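Local atomic coordinates of SAM-dependent methyltransferase (Pyrococcus horikoshii, PDB entry 1WZN), a protein that probably transfers a methyl group from S-adenosylmethionine to an unidentified acceptor, and binds the demethylated product S-adenosyl-L-homocysteine. Residues 12-17 / 161-166; 43-48 / 62-67; 180-185 / 206-211; 223-228 / 246-251. All blocks are in the same frame, centred on the assembly; numbering follows the deposited sequence.

Contact 1: residues 12-17 / 161-166; sequences YDTIYR and EQKGEE. With SAH (S-adenosyl-L-homocysteine), chain F.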
# COMPACT_ATOMS: atom_id res chain seq x y z
N TYR A 12 8.10 31.13 0.85
CA TYR A 12 6.94 30.71 0.06
C TYR A 12 7.25 30.47 -1.43
O TYR A 12 6.89 29.44 -1.99
CB TYR A 12 5.81 31.74 0.18
CG TYR A 12 4.50 31.27 -0.41
CD1 TYR A 12 3.61 30.48 0.34
CD2 TYR A 12 4.15 31.57 -1.73
CE1 TYR A 12 2.42 30.01 -0.22
CE2 TYR A 12 2.96 31.11 -2.29
CZ TYR A 12 2.11 30.33 -1.53
OH TYR A 12 0.95 29.85 -2.09
N ASP A 13 7.92 31.42 -2.07
CA ASP A 13 8.24 31.28 -3.49
C ASP A 13 9.21 30.13 -3.74
O ASP A 13 9.22 29.54 -4.82
CB ASP A 13 8.80 32.60 -4.05
CG ASP A 13 7.73 33.67 -4.20
OD1 ASP A 13 6.56 33.39 -3.87
OD2 ASP A 13 8.05 34.79 -4.65
N THR A 14 10.03 29.81 -2.74
CA THR A 14 11.00 28.72 -2.86
C THR A 14 10.23 27.41 -2.78
O THR A 14 10.39 26.52 -3.63
CB THR A 14 12.03 28.78 -1.73
OG1 THR A 14 12.85 29.94 -1.92
CG2 THR A 14 12.90 27.52 -1.70
N ILE A 15 9.39 27.30 -1.77
CA ILE A 15 8.57 26.12 -1.56
C ILE A 15 7.70 25.87 -2.79
O ILE A 15 7.51 24.73 -3.22
CB ILE A 15 7.68 26.30 -0.31
CG1 ILE A 15 8.56 26.34 0.95
CG2 ILE A 15 6.64 25.18 -0.23
CD1 ILE A 15 7.84 26.80 2.20
N TYR A 16 7.18 26.95 -3.39
CA TYR A 16 6.29 26.75 -4.53
C TYR A 16 6.94 27.15 -5.86
O TYR A 16 6.36 27.85 -6.68
CB TYR A 16 5.02 27.57 -4.30
CG TYR A 16 4.19 26.93 -3.25
CD1 TYR A 16 3.54 25.73 -3.51
CD2 TYR A 16 4.08 27.52 -1.98
CE1 TYR A 16 2.78 25.11 -2.52
CE2 TYR A 16 3.32 26.90 -1.00
CZ TYR A 16 2.67 25.71 -1.26
OH TYR A 16 1.94 25.08 -0.27
N ARG A 17 8.21 26.72 -6.03
CA ARG A 17 8.92 27.01 -7.28
C ARG A 17 8.15 26.49 -8.50
O ARG A 17 8.12 27.09 -9.56
CB ARG A 17 10.29 26.33 -7.20
CG ARG A 17 11.05 26.37 -8.52
CD ARG A 17 12.40 25.64 -8.43
NE ARG A 17 12.23 24.31 -7.84
CZ ARG A 17 11.60 23.38 -8.58
NH1 ARG A 17 11.17 23.68 -9.79
NH2 ARG A 17 11.42 22.15 -8.08
N GLU A 161 13.76 21.81 -1.45
CA GLU A 161 13.97 22.97 -2.30
C GLU A 161 15.17 23.72 -1.73
O GLU A 161 15.77 23.28 -0.74
CB GLU A 161 12.74 23.89 -2.30
CG GLU A 161 11.51 23.34 -3.00
CD GLU A 161 11.72 23.07 -4.49
OE1 GLU A 161 12.57 23.73 -5.12
OE2 GLU A 161 11.01 22.20 -5.03
N GLN A 162 15.53 24.84 -2.34
CA GLN A 162 16.69 25.60 -1.87
C GLN A 162 16.58 27.09 -2.14
O GLN A 162 16.21 27.50 -3.24
CB GLN A 162 17.97 25.06 -2.52
CG GLN A 162 19.25 25.68 -1.95
CD GLN A 162 20.52 25.05 -2.50
OE1 GLN A 162 20.51 23.93 -3.00
NE2 GLN A 162 21.63 25.78 -2.40
N LYS A 163 16.89 27.89 -1.14
CA LYS A 163 16.87 29.34 -1.28
C LYS A 163 18.26 29.84 -0.90
O LYS A 163 18.63 29.86 0.27
CB LYS A 163 15.82 29.96 -0.35
CG LYS A 163 15.72 31.47 -0.46
CD LYS A 163 14.69 32.04 0.49
CE LYS A 163 14.76 33.56 0.53
NZ LYS A 163 14.59 34.14 -0.83
N GLY A 164 19.03 30.24 -1.91
CA GLY A 164 20.38 30.71 -1.63
C GLY A 164 21.21 29.56 -1.07
O GLY A 164 21.27 28.49 -1.68
N GLU A 165 21.82 29.77 0.08
CA GLU A 165 22.64 28.75 0.71
C GLU A 165 21.84 27.84 1.64
O GLU A 165 22.38 26.88 2.20
CB GLU A 165 23.77 29.40 1.51
CG GLU A 165 24.70 30.26 0.68
CD GLU A 165 25.86 30.80 1.50
OE1 GLU A 165 26.64 29.98 2.03
OE2 GLU A 165 25.98 32.04 1.61
N GLU A 166 20.56 28.15 1.81
CA GLU A 166 19.71 27.35 2.69
C GLU A 166 18.95 26.27 1.95
O GLU A 166 18.38 26.49 0.88
CB GLU A 166 18.74 28.26 3.44
CG GLU A 166 19.44 29.32 4.30
CD GLU A 166 18.49 30.04 5.23
OE1 GLU A 166 17.42 30.49 4.77
OE2 GLU A 166 18.81 30.17 6.44
N SAH F . -2.98 33.58 -4.40
CA SAH F . -1.55 33.27 -3.99
CB SAH F . -1.35 32.71 -2.61
CG SAH F . -1.98 31.39 -2.19
SD SAH F . -1.55 31.16 -0.41
C SAH F . -0.98 32.28 -5.11
O SAH F . -1.70 31.93 -6.06
OXT SAH F . 0.25 31.90 -4.95
C5' SAH F . -3.04 31.50 0.44
C4' SAH F . -3.14 33.05 0.86
O4' SAH F . -4.39 33.11 1.56
C3' SAH F . -2.12 33.53 1.87
O3' SAH F . -1.33 34.58 1.31
C2' SAH F . -3.01 33.95 3.10
O2' SAH F . -2.45 35.04 3.83
C1' SAH F . -4.34 34.27 2.44
N9 SAH F . -5.44 34.26 3.21
C8 SAH F . -6.04 33.28 4.00
N7 SAH F . -7.12 33.65 4.61
C5 SAH F . -7.31 35.00 4.21
C6 SAH F . -8.33 35.95 4.55
N6 SAH F . -9.36 35.68 5.36
N1 SAH F . -8.18 37.19 3.97
C2 SAH F . -7.14 37.51 3.14
N3 SAH F . -6.14 36.62 2.79
C4 SAH F . -6.29 35.39 3.36
O HOH W 1 14.50 29.98 -4.11
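Arg17 and Glu161 meet side-on, each oxygen of the carboxylate taking one nitrogen of the guanidinium. NE lies 2.8 Å from Glu161 OE1, in a nearly straight bond that stays close to the guanidinium plane, while NH2 reaches OE2 on its syn side at 3.1 Å in a more bent one. The two flat groups are twisted 44° apart, so the pair is bidentate without being coplanar. A bend at chi2 (-62°) carries the glutamate round to its partner, and its CG passes 3.4 Å from Thr14 O. Beside this, the packing is close: Thr14 CG2 rests 3.7 Å from Glu161 CB. Arg18 NH1 adds a second cation at OE2, so two arginines share the carboxylate of the buried Glu161; Arg17 NH1 in turn pairs with Glu21.

The other flank is looser. Lys163 crosses Thr14 at about a right angle with only its aliphatic stem in touch, CB being 3.4 Å from Thr14 OG1. A water joins that hydroxyl to Gln162 O, and the chain then reverses through a solvent-facing type II' turn, Lys163 to Glu166, which connects two strands of the antiparallel sheet.

The helix docked here also looks inward. Tyr12, one of the pocket residues, brings OH to 3.3 Å from the SD atom of S-adenosyl-L-homocysteine, while Tyr16 CD2 packs over one face of its ring. Thus an ion pair from Arg17, which starts helix 17-21 just after helix 12-15, ties the pocket-lining N-terminal region to strand 157-163, and a glutamate so enclosed by arginines would probably remain ionised.

Contact 2: residues 43-48 / 62-67; sequences RRVLDL and RGYEVV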
# COMPACT_ATOMS: atom_id res chain seq x y z
N ARG A 43 -10.34 44.75 -17.59
CA ARG A 43 -9.16 45.61 -17.44
C ARG A 43 -8.68 45.68 -15.99
O ARG A 43 -7.49 45.55 -15.73
CB ARG A 43 -9.48 47.03 -17.91
CG ARG A 43 -9.77 47.16 -19.40
CD ARG A 43 -10.28 48.56 -19.71
NE ARG A 43 -10.53 48.76 -21.14
CZ ARG A 43 -9.58 48.84 -22.06
NH1 ARG A 43 -8.31 48.72 -21.72
NH2 ARG A 43 -9.90 49.03 -23.34
N ARG A 44 -9.61 45.89 -15.06
CA ARG A 44 -9.29 46.00 -13.64
C ARG A 44 -9.67 44.72 -12.90
O ARG A 44 -10.83 44.29 -12.91
CB ARG A 44 -10.02 47.22 -13.05
CG ARG A 44 -9.61 47.62 -11.63
CD ARG A 44 -10.20 49.00 -11.30
NE ARG A 44 -10.36 49.28 -9.87
CZ ARG A 44 -9.39 49.66 -9.05
NH1 ARG A 44 -8.15 49.82 -9.50
NH2 ARG A 44 -9.66 49.92 -7.78
N VAL A 45 -8.68 44.13 -12.24
CA VAL A 45 -8.86 42.86 -11.52
C VAL A 45 -8.51 42.97 -10.05
O VAL A 45 -7.52 43.59 -9.68
CB VAL A 45 -7.95 41.78 -12.13
CG1 VAL A 45 -8.17 40.44 -11.44
CG2 VAL A 45 -8.20 41.66 -13.63
N LEU A 46 -9.33 42.35 -9.20
CA LEU A 46 -9.09 42.32 -7.77
C LEU A 46 -8.63 40.89 -7.49
O LEU A 46 -9.38 39.95 -7.73
CB LEU A 46 -10.39 42.58 -6.99
CG LEU A 46 -10.33 42.35 -5.47
CD1 LEU A 46 -9.33 43.29 -4.83
CD2 LEU A 46 -11.71 42.56 -4.85
N ASP A 47 -7.40 40.73 -7.01
CA ASP A 47 -6.89 39.39 -6.71
C ASP A 47 -6.90 39.19 -5.19
O ASP A 47 -6.06 39.73 -4.48
CB ASP A 47 -5.47 39.23 -7.28
CG ASP A 47 -4.94 37.82 -7.12
OD1 ASP A 47 -5.76 36.88 -7.18
OD2 ASP A 47 -3.71 37.65 -6.94
N LEU A 48 -7.88 38.42 -4.71
CA LEU A 48 -8.07 38.16 -3.29
C LEU A 48 -7.12 37.09 -2.73
O LEU A 48 -6.90 36.07 -3.37
CB LEU A 48 -9.53 37.74 -3.04
CG LEU A 48 -10.61 38.74 -3.50
CD1 LEU A 48 -11.99 38.08 -3.40
CD2 LEU A 48 -10.58 39.98 -2.62
N ARG A 62 0.79 41.67 -18.06
CA ARG A 62 0.05 41.57 -19.31
C ARG A 62 -0.86 42.79 -19.56
O ARG A 62 -1.60 42.85 -20.54
CB ARG A 62 -0.78 40.28 -19.28
CG ARG A 62 0.09 39.02 -19.32
CD ARG A 62 -0.77 37.74 -19.40
NE ARG A 62 0.04 36.56 -19.09
CZ ARG A 62 -0.31 35.39 -19.67
NH1 ARG A 62 -1.35 35.34 -20.49
NH2 ARG A 62 0.40 34.29 -19.42
N GLY A 63 -0.83 43.75 -18.62
CA GLY A 63 -1.50 45.03 -18.88
C GLY A 63 -2.75 45.24 -18.00
O GLY A 63 -3.39 46.28 -18.02
N TYR A 64 -3.12 44.27 -17.19
CA TYR A 64 -4.27 44.44 -16.32
C TYR A 64 -3.94 45.39 -15.17
O TYR A 64 -2.79 45.47 -14.73
CB TYR A 64 -4.71 43.07 -15.78
CG TYR A 64 -5.22 42.17 -16.87
CD1 TYR A 64 -6.50 42.36 -17.40
CD2 TYR A 64 -4.42 41.18 -17.43
CE1 TYR A 64 -6.96 41.59 -18.46
CE2 TYR A 64 -4.87 40.40 -18.50
CZ TYR A 64 -6.14 40.62 -19.01
OH TYR A 64 -6.61 39.89 -20.07
N GLU A 65 -4.95 46.14 -14.73
CA GLU A 65 -4.81 47.05 -13.60
C GLU A 65 -5.22 46.16 -12.44
O GLU A 65 -6.41 45.87 -12.27
CB GLU A 65 -5.78 48.23 -13.72
CG GLU A 65 -5.66 49.25 -12.59
CD GLU A 65 -6.76 50.30 -12.63
OE1 GLU A 65 -7.12 50.74 -13.74
OE2 GLU A 65 -7.26 50.68 -11.56
N VAL A 66 -4.26 45.74 -11.63
CA VAL A 66 -4.56 44.81 -10.54
C VAL A 66 -4.43 45.36 -9.13
O VAL A 66 -3.54 46.15 -8.83
CB VAL A 66 -3.64 43.57 -10.66
CG1 VAL A 66 -4.10 42.47 -9.71
CG2 VAL A 66 -3.63 43.09 -12.10
N VAL A 67 -5.36 44.93 -8.28
CA VAL A 67 -5.36 45.29 -6.86
C VAL A 67 -5.25 43.95 -6.14
O VAL A 67 -6.06 43.06 -6.36
CB VAL A 67 -6.69 45.97 -6.45
CG1 VAL A 67 -6.72 46.18 -4.93
CG2 VAL A 67 -6.83 47.31 -7.17
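Arg44, Val45 and Leu46 run parallel to Glu65, Val66 and Val67, the short strand axes 4.7 Å apart at their closest and inclined by 24°. Four backbone bonds form the ladder: Glu65 N to Arg43 O, Val45 N to Glu65 O, Val67 N to Val45 O and Asp47 N to Val67 O. On the face of Arg44, Leu46 and Val67, the extended arginine crosses Glu65 and sends NH1 to OE2. This salt bridge is modelled too short for its length to be taken literally, and the two planar groups are turned 57° apart. Val67 CG2 lies obliquely against the same guanidinium, 3.7 Å from Arg44 NH1. Further along, Leu46 CD1 packs 3.9 Å from Val67 CG1. A serine in place of Arg44 would probably leave the Glu65 carboxylate without its positive mate and strip Val67 CG2 of its cover.

The strands are the first and second of a beta-alpha-beta unit completed by helix 54-61, the opening element of the Rossmann-like fold of class I methyltransferases. Gly63 ends that helix in a Schellman motif whose positive phi suits glycine, and the chain turns into the second strand. On the opposite face, Val45 CG2 touches Tyr64 CD1 at 4.2 Å. Standing beside the backbone N (chi1 -66°), the Tyr64 ring brings its edge to Arg43 O, while its hydroxyl bonds to Glu31 and Phe34 meets it edge-to-face. Asp47, its carboxylate held by Thr56 and Thr110, comes within about 5 Å of the bound S-adenosyl-L-homocysteine.

Contact 3: residues 180-185 / 206-211; sequences VQKLRF and ELNIYT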
# COMPACT_ATOMS: atom_id res chain seq x y z
N VAL A 180 -17.35 15.83 8.75
CA VAL A 180 -17.50 17.28 8.77
C VAL A 180 -16.74 17.97 7.64
O VAL A 180 -16.64 19.20 7.61
CB VAL A 180 -17.04 17.85 10.13
CG1 VAL A 180 -17.98 17.35 11.23
CG2 VAL A 180 -15.61 17.44 10.42
N GLN A 181 -16.22 17.18 6.70
CA GLN A 181 -15.50 17.71 5.55
C GLN A 181 -14.37 18.66 5.95
O GLN A 181 -14.25 19.78 5.43
CB GLN A 181 -16.49 18.41 4.61
CG GLN A 181 -17.42 17.43 3.89
CD GLN A 181 -18.57 18.13 3.19
OE1 GLN A 181 -19.72 18.04 3.63
NE2 GLN A 181 -18.27 18.83 2.10
N LYS A 182 -13.55 18.21 6.89
CA LYS A 182 -12.43 19.01 7.38
C LYS A 182 -11.14 18.25 7.09
O LYS A 182 -11.12 17.02 7.07
CB LYS A 182 -12.54 19.25 8.88
CG LYS A 182 -13.68 20.16 9.31
CD LYS A 182 -13.41 21.62 8.98
CE LYS A 182 -14.44 22.53 9.64
NZ LYS A 182 -14.19 23.98 9.36
N LEU A 183 -10.07 19.00 6.87
CA LEU A 183 -8.77 18.41 6.60
C LEU A 183 -7.76 19.22 7.40
O LEU A 183 -7.83 20.44 7.46
CB LEU A 183 -8.45 18.49 5.10
CG LEU A 183 -7.12 17.93 4.58
CD1 LEU A 183 -7.24 17.66 3.09
CD2 LEU A 183 -5.99 18.90 4.86
N ARG A 184 -6.83 18.52 8.05
CA ARG A 184 -5.79 19.20 8.81
C ARG A 184 -4.54 19.05 7.96
O ARG A 184 -4.03 17.94 7.79
CB ARG A 184 -5.58 18.53 10.17
CG ARG A 184 -6.77 18.65 11.10
CD ARG A 184 -7.03 20.10 11.47
NE ARG A 184 -5.86 20.73 12.08
CZ ARG A 184 -5.86 21.94 12.62
NH1 ARG A 184 -6.97 22.66 12.64
NH2 ARG A 184 -4.75 22.44 13.15
N PHE A 185 -4.06 20.16 7.41
CA PHE A 185 -2.87 20.14 6.57
C PHE A 185 -1.65 20.47 7.41
O PHE A 185 -1.52 21.57 7.95
CB PHE A 185 -3.00 21.15 5.43
CG PHE A 185 -1.78 21.21 4.56
CD1 PHE A 185 -1.33 20.07 3.90
CD2 PHE A 185 -1.07 22.40 4.42
CE1 PHE A 185 -0.18 20.11 3.12
CE2 PHE A 185 0.08 22.45 3.65
CZ PHE A 185 0.53 21.31 2.99
N GLU A 206 -6.32 24.32 9.37
CA GLU A 206 -7.55 23.57 9.23
C GLU A 206 -8.17 23.98 7.89
O GLU A 206 -8.42 25.17 7.67
CB GLU A 206 -8.52 23.90 10.36
CG GLU A 206 -9.84 23.15 10.25
CD GLU A 206 -10.83 23.53 11.33
OE1 GLU A 206 -11.34 24.66 11.30
OE2 GLU A 206 -11.09 22.68 12.21
N LEU A 207 -8.40 23.02 7.01
CA LEU A 207 -8.97 23.31 5.71
C LEU A 207 -10.32 22.64 5.54
O LEU A 207 -10.64 21.69 6.25
CB LEU A 207 -8.01 22.87 4.60
CG LEU A 207 -6.64 23.55 4.65
CD1 LEU A 207 -5.75 22.99 3.56
CD2 LEU A 207 -6.81 25.06 4.48
N ASN A 208 -11.09 23.13 4.58
CA ASN A 208 -12.43 22.61 4.31
C ASN A 208 -12.46 21.90 2.96
O ASN A 208 -11.91 22.39 1.97
CB ASN A 208 -13.42 23.77 4.32
CG ASN A 208 -13.49 24.44 5.68
OD1 ASN A 208 -14.23 24.00 6.56
ND2 ASN A 208 -12.70 25.49 5.86
N ILE A 209 -13.12 20.74 2.93
CA ILE A 209 -13.22 19.93 1.72
C ILE A 209 -14.54 20.17 0.99
O ILE A 209 -15.62 20.02 1.57
CB ILE A 209 -13.11 18.44 2.06
CG1 ILE A 209 -11.83 18.18 2.86
CG2 ILE A 209 -13.12 17.61 0.77
CD1 ILE A 209 -11.74 16.77 3.44
N TYR A 210 -14.44 20.50 -0.30
CA TYR A 210 -15.61 20.77 -1.13
C TYR A 210 -15.52 20.03 -2.46
O TYR A 210 -14.43 19.83 -2.99
CB TYR A 210 -15.69 22.27 -1.47
CG TYR A 210 -15.94 23.19 -0.30
CD1 TYR A 210 -17.20 23.29 0.28
CD2 TYR A 210 -14.92 24.00 0.20
CE1 TYR A 210 -17.45 24.18 1.32
CE2 TYR A 210 -15.15 24.89 1.24
CZ TYR A 210 -16.42 24.97 1.79
OH TYR A 210 -16.65 25.84 2.83
N THR A 211 -16.67 19.63 -2.99
CA THR A 211 -16.72 18.97 -4.29
C THR A 211 -17.05 20.07 -5.28
O THR A 211 -17.48 21.15 -4.89
CB THR A 211 -17.83 17.92 -4.36
OG1 THR A 211 -19.10 18.55 -4.16
CG2 THR A 211 -17.61 16.83 -3.30
O HOH W 2 -15.84 22.08 6.09
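Glu206, paired with Arg184 across the antiparallel hairpin, extends its carboxylate obliquely over Lys182, whose NZ is 3.5 Å from OE1 in a long salt bridge. Arg184 lays one guanidinium face over Glu206 N but takes its ionic partner, Asp204, elsewhere. Leu207 comes next, in a hydrogen-bonded pair with Leu183: its N lies 2.7 Å from Leu183 O, and Leu183 N returns the bond to Leu207 O. Its CD1 sits 3.8 Å from Phe185 CB on the apolar face. Asn208 lies alongside Lys182, and OD1 accepts from NZ at 2.8 Å; a bend at chi2 (-73°) swings the lysine toward both acceptors. Asn208 ND2 donates to Met117 O. Ile209 N reaches Gln181 O at 2.9 Å from well above the carbonyl plane, and Gln181 NE2 donates to Ile209 O and to Glu214 of its own chain. Beyond Tyr210, Thr211 N-caps helix 212-219, and its OG1 bonds to Glu214 of a second subunit. The Lys182 ammonium, bonded to the Asn208 amide and more loosely paired with Glu206, probably steadies the polar face, while Gln181, which with Lys182 forms a G1 beta bulge facing Glu177, bonds both to this hairpin and, through OE1, to Arg213 N of the second subunit.

Contact 4: residues 223-228 / 246-251; sequences FEKVKI and VGIAKS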
# COMPACT_ATOMS: atom_id res chain seq x y z
N PHE A 223 -24.22 34.47 -8.36
CA PHE A 223 -23.88 34.84 -9.73
C PHE A 223 -24.98 34.33 -10.64
O PHE A 223 -25.56 33.27 -10.39
CB PHE A 223 -22.55 34.21 -10.13
CG PHE A 223 -21.42 34.56 -9.21
CD1 PHE A 223 -20.71 35.74 -9.39
CD2 PHE A 223 -21.09 33.73 -8.15
CE1 PHE A 223 -19.68 36.09 -8.52
CE2 PHE A 223 -20.06 34.07 -7.26
CZ PHE A 223 -19.36 35.26 -7.45
N GLU A 224 -25.27 35.07 -11.71
CA GLU A 224 -26.32 34.63 -12.63
C GLU A 224 -25.99 33.27 -13.22
O GLU A 224 -26.86 32.41 -13.33
CB GLU A 224 -26.49 35.62 -13.77
CG GLU A 224 -27.67 35.24 -14.66
CD GLU A 224 -27.87 36.19 -15.81
OE1 GLU A 224 -26.94 36.33 -16.63
OE2 GLU A 224 -28.96 36.79 -15.88
N LYS A 225 -24.74 33.09 -13.60
CA LYS A 225 -24.31 31.82 -14.17
C LYS A 225 -22.99 31.37 -13.58
O LYS A 225 -22.09 32.18 -13.34
CB LYS A 225 -24.18 31.93 -15.69
CG LYS A 225 -23.83 30.62 -16.36
CD LYS A 225 -24.04 30.66 -17.85
CE LYS A 225 -23.87 29.27 -18.45
NZ LYS A 225 -24.76 28.28 -17.77
N VAL A 226 -22.87 30.07 -13.34
CA VAL A 226 -21.65 29.51 -12.78
C VAL A 226 -21.20 28.37 -13.67
O VAL A 226 -22.02 27.57 -14.13
CB VAL A 226 -21.87 28.97 -11.35
CG1 VAL A 226 -20.61 28.27 -10.86
CG2 VAL A 226 -22.21 30.11 -10.41
N LYS A 227 -19.90 28.30 -13.92
CA LYS A 227 -19.35 27.24 -14.74
C LYS A 227 -18.27 26.52 -13.95
O LYS A 227 -17.62 27.11 -13.08
CB LYS A 227 -18.78 27.82 -16.03
CG LYS A 227 -19.83 28.46 -16.92
CD LYS A 227 -19.24 28.93 -18.23
CE LYS A 227 -20.33 29.24 -19.24
NZ LYS A 227 -21.42 28.22 -19.23
N ILE A 228 -18.11 25.24 -14.24
CA ILE A 228 -17.08 24.43 -13.59
C ILE A 228 -16.20 23.90 -14.70
O ILE A 228 -16.69 23.22 -15.61
CB ILE A 228 -17.70 23.24 -12.82
CG1 ILE A 228 -18.69 23.75 -11.77
CG2 ILE A 228 -16.60 22.43 -12.14
CD1 ILE A 228 -19.41 22.64 -11.02
N VAL A 246 -16.17 29.45 -12.21
CA VAL A 246 -16.26 30.75 -12.84
C VAL A 246 -17.66 31.29 -12.62
O VAL A 246 -18.65 30.69 -13.05
CB VAL A 246 -15.97 30.68 -14.35
CG1 VAL A 246 -16.19 32.05 -15.00
CG2 VAL A 246 -14.55 30.19 -14.58
N GLY A 247 -17.75 32.42 -11.92
CA GLY A 247 -19.04 33.03 -11.67
C GLY A 247 -19.18 34.25 -12.56
O GLY A 247 -18.29 35.10 -12.59
N ILE A 248 -20.29 34.34 -13.28
CA ILE A 248 -20.53 35.47 -14.18
C ILE A 248 -21.67 36.33 -13.65
O ILE A 248 -22.79 35.86 -13.46
CB ILE A 248 -20.89 34.98 -15.59
CG1 ILE A 248 -19.87 33.95 -16.06
CG2 ILE A 248 -20.92 36.17 -16.56
CD1 ILE A 248 -20.31 33.15 -17.27
N ALA A 249 -21.37 37.60 -13.40
CA ALA A 249 -22.38 38.52 -12.88
C ALA A 249 -23.38 38.89 -13.97
O ALA A 249 -23.03 38.98 -15.14
CB ALA A 249 -21.70 39.78 -12.35
N LYS A 250 -24.64 39.09 -13.58
CA LYS A 250 -25.69 39.47 -14.52
C LYS A 250 -25.29 40.76 -15.23
O LYS A 250 -24.71 41.65 -14.61
CB LYS A 250 -27.01 39.71 -13.78
CG LYS A 250 -27.71 38.46 -13.28
CD LYS A 250 -29.02 38.78 -12.56
CE LYS A 250 -28.79 39.30 -11.15
NZ LYS A 250 -28.13 38.27 -10.29
N SER A 251 -25.59 40.86 -16.52
CA SER A 251 -25.25 42.07 -17.26
C SER A 251 -26.47 42.75 -17.87
O SER A 251 -27.51 42.07 -18.06
CB SER A 251 -24.22 41.76 -18.35
OG SER A 251 -24.68 40.74 -19.23
O HOH W 3 -25.27 38.18 -11.16
O HOH W 4 -26.77 38.65 -18.13
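Gly247 sets its bare CA over the face of the Phe223 ring, a CH-pi contact with CA 4.1 Å from the ring centroid and 23° off its normal. A CB at this position would collide with Phe223 CG, so the aromatic ring occupies the place a side chain would need. Phe223 reaches there with CG beside its backbone N (chi1 -56°). With an alanine in place of Phe223, a gap would probably open over Gly247 and its CA would lose its aromatic cover.

Glu224 and Lys225 both face Ile248, forming a classic beta bulge. There Lys225 N to Ile248 O is weak at 3.4 Å, while Ile248 N to Lys225 O is sound at 2.8 Å. Regular antiparallel pairing then takes over: Lys227 N meets Val246 O in the carbonyl plane at 2.8 Å, and Val246 N bonds back to Lys227 O. On the phenylalanine side, Val226 packs on helix 212-219.

Past the bulge the link turns watery. One water accepts from Lys250 N at 2.7 Å and from its NZ; another joins Glu224 OE1 to Ser251 N. In this hairpin of strands 225-230 and 242-248, direct backbone bonds and an aromatic-glycine fit hold the inner part, and solvent takes over the polar work at the C-terminal end.

How the contacts relate
Contacts 2 and 4 lie in the same seven-stranded mixed sheet, their centres 19 Å apart: contact 2 joins its parallel strands 44-48 and 65-70, contact 4 the antiparallel hairpin that includes the outermost strand 225-230. The strand order, 3-2-1-4-5-7-6, is that of class I methyltransferases. Contact 3 lies in the four-stranded antiparallel sheet, and contact 1 reaches it through strand 157-163; their centres are 27 Å apart but their nearest atoms about 5 Å. Along the chain, contact 2 falls between the two segments of contact 1, followed by contacts 3 and 4 in turn. Contact 1 brings helix 12-15, bearing a pocket residue, against the added sheet, while contact 2 lies in the parallel core, with Asp47 near the bound S-adenosyl-L-homocysteine.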